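Local coordinates for putative dihydrodipicolinate synthase family protein (Coccidioides immitis, PDB 3QFE) that is of unestablished function but belongs to the dihydrodipicolinate synthase family, whose members are built on a TIM barrel, at residues A[179-184]-A[210-215]. Residues are numbered along the deposited sequence; the frame is centred on the assembly and turned at random.
Sequences ASVGKI and LSVGSA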
ATOM      1  N   ALA A 179      -9.201  -3.133   9.466  1.00 68.38           N
ATOM      2  CA  ALA A 179      -9.493  -4.564   9.575  1.00 69.27           C
ATOM      3  C   ALA A 179      -9.631  -4.972  11.024  1.00 71.19           C
ATOM      4  O   ALA A 179      -8.794  -4.620  11.861  1.00 71.69           O
ATOM      5  CB  ALA A 179      -8.397  -5.403   8.909  1.00 67.86           C
ATOM      6  N   SER A 180     -10.681  -5.736  11.302  1.00 72.55           N
ATOM      7  CA  SER A 180     -10.901  -6.336  12.604  1.00 74.14           C
ATOM      8  C   SER A 180     -10.460  -7.799  12.577  1.00 74.13           C
ATOM      9  O   SER A 180     -10.271  -8.387  11.501  1.00 73.00           O
ATOM     10  CB  SER A 180     -12.383  -6.249  12.964  1.00 76.31           C
ATOM     11  OG  SER A 180     -13.173  -6.765  11.910  1.00 75.79           O
ATOM     12  N   VAL A 181     -10.294  -8.368  13.771  1.00 75.05           N
ATOM     13  CA  VAL A 181     -10.078  -9.806  13.954  1.00 75.22           C
ATOM     14  C   VAL A 181     -11.328 -10.592  13.529  1.00 75.87           C
ATOM     15  O   VAL A 181     -11.223 -11.678  12.958  1.00 75.94           O
ATOM     16  CB  VAL A 181      -9.701 -10.144  15.435  1.00 77.05           C
ATOM     17  CG1 VAL A 181      -9.644 -11.659  15.678  1.00 78.25           C
ATOM     18  CG2 VAL A 181      -8.386  -9.479  15.827  1.00 75.56           C
ATOM     19  N   GLY A 182     -12.505 -10.034  13.800  1.00 76.27           N
ATOM     20  CA  GLY A 182     -13.755 -10.652  13.372  1.00 76.73           C
ATOM     21  C   GLY A 182     -13.883 -10.705  11.858  1.00 74.45           C
ATOM     22  O   GLY A 182     -14.247 -11.742  11.299  1.00 75.02           O
ATOM     23  N   LYS A 183     -13.577  -9.585  11.197  1.00 71.64           N
ATOM     24  CA  LYS A 183     -13.726  -9.484   9.750  1.00 69.45           C
ATOM     25  C   LYS A 183     -12.783 -10.456   9.047  1.00 67.69           C
ATOM     26  O   LYS A 183     -13.199 -11.202   8.157  1.00 67.48           O
ATOM     27  CB  LYS A 183     -13.523  -8.043   9.256  1.00 67.76           C
ATOM     28  N   ILE A 184     -11.525 -10.472   9.477  1.00 66.23           N
ATOM     29  CA  ILE A 184     -10.542 -11.376   8.894  1.00 64.67           C
ATOM     30  C   ILE A 184     -10.991 -12.824   8.995  1.00 66.49           C
ATOM     31  O   ILE A 184     -10.989 -13.552   7.991  1.00 65.76           O
ATOM     32  CB  ILE A 184      -9.167 -11.193   9.523  1.00 63.66           C
ATOM     33  CG1 ILE A 184      -8.527  -9.914   8.966  1.00 61.19           C
ATOM     34  CG2 ILE A 184      -8.280 -12.402   9.223  1.00 63.68           C
ATOM     35  CD1 ILE A 184      -7.229  -9.509   9.622  1.00 60.74           C
ATOM     36  N   LEU A 210      -2.275 -11.255  11.510  1.00 80.68           N
ATOM     37  CA  LEU A 210      -1.720 -12.540  11.046  1.00 80.22           C
ATOM     38  C   LEU A 210      -2.033 -13.767  11.932  1.00 81.84           C
ATOM     39  O   LEU A 210      -2.128 -14.891  11.419  1.00 82.37           O
ATOM     40  CB  LEU A 210      -0.202 -12.424  10.807  1.00 79.09           C
ATOM     41  N   SER A 211      -2.193 -13.559  13.243  1.00 82.29           N
ATOM     42  CA  SER A 211      -2.465 -14.669  14.185  1.00 83.77           C
ATOM     43  C   SER A 211      -3.766 -15.431  13.880  1.00 84.77           C
ATOM     44  O   SER A 211      -3.971 -16.545  14.366  1.00 86.64           O
ATOM     45  CB  SER A 211      -2.457 -14.179  15.643  1.00 84.99           C
ATOM     46  OG  SER A 211      -3.620 -13.426  15.951  1.00 85.33           O
ATOM     47  N   VAL A 212      -4.631 -14.819  13.071  1.00 83.29           N
ATOM     48  CA  VAL A 212      -5.868 -15.455  12.608  1.00 83.76           C
ATOM     49  C   VAL A 212      -5.877 -15.752  11.083  1.00 82.04           C
ATOM     50  O   VAL A 212      -6.913 -16.116  10.511  1.00 82.75           O
ATOM     51  CB  VAL A 212      -7.130 -14.653  13.052  1.00 84.71           C
ATOM     52  CG1 VAL A 212      -7.331 -14.763  14.574  1.00 86.86           C
ATOM     53  CG2 VAL A 212      -7.052 -13.187  12.612  1.00 82.05           C
ATOM     54  N   GLY A 213      -4.719 -15.599  10.436  1.00 79.43           N
ATOM     55  CA  GLY A 213      -4.564 -15.959   9.022  1.00 77.41           C
ATOM     56  C   GLY A 213      -4.946 -14.900   7.991  1.00 74.99           C
ATOM     57  O   GLY A 213      -5.635 -15.194   7.007  1.00 75.08           O
ATOM     58  N   SER A 214      -4.503 -13.664   8.206  1.00 72.62           N
ATOM     59  CA  SER A 214      -4.507 -12.679   7.135  1.00 69.53           C
ATOM     60  C   SER A 214      -3.367 -13.049   6.195  1.00 67.58           C
ATOM     61  O   SER A 214      -2.516 -13.877   6.529  1.00 67.95           O
ATOM     62  CB  SER A 214      -4.349 -11.244   7.668  1.00 68.47           C
ATOM     63  OG  SER A 214      -2.996 -10.888   7.926  1.00 67.62           O
ATOM     64  N   ALA A 215      -3.361 -12.465   5.008  1.00 65.34           N
ATOM     65  CA  ALA A 215      -2.218 -12.631   4.128  1.00 63.20           C
ATOM     66  C   ALA A 215      -1.188 -11.587   4.532  1.00 61.01           C
ATOM     67  O   ALA A 215      -0.122 -11.450   3.903  1.00 60.15           O
ATOM     68  CB  ALA A 215      -2.628 -12.457   2.680  1.00 62.89           C
TER
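The backbone N of Gly213, a residue brushed by the side chain of Ile184, donates to Leu210 O at 2.9 Å and so tightens the turn that leads from helix 206-211 toward strand 216-218. Gly213 has a positive phi (86°), a left-handed conformation well suited to glycine. On the facing segment, helix 181-190 starts with Ser180 as its N-cap: Lys183 N donates to Ser180 OG over 2.9 Å with an N-H...O angle of 148°, a moderately bent capping bond.

The contact itself is made by methyl groups. The central pair is Ile184 CG2 against Val212 CG2, 3.7 Å apart, and the two side chains lie roughly perpendicular to each other. Ile184 also uses its other branch: CD1 reaches Ser214 CB at 3.9 Å. Further out, Val181 CG1 meets Val212 CG1 at 4.0 Å, again with the side chains at about a right angle. Val181 CG1 is directed there by a chi1 of 173°, which sets it opposite the backbone N. Val212 thus gives one methyl to each of two residues about one helical turn apart.

Ser214 meets Ile184 through CB, while its OG is hydrogen-bonded to Gly216 N; Ala215 beyond it bonds through its backbone to Gly13 and Val198, tying this loop to the barrel strands. The arrangement is packing between neighbouring beta-alpha units of a TIM barrel: it joins the N-terminal turn of helix 181-190, which follows strand 171-176, to the loop between helix 206-211 and strand 216-218. It is a surface contact whose inner end is the buried Ile184 and whose outer end is the exposed Val181. None of the polar bonds described links 179-184 to 210-215, so across this interface, with 195 Å² buried in total, the segments adhere by van der Waals and hydrophobic packing.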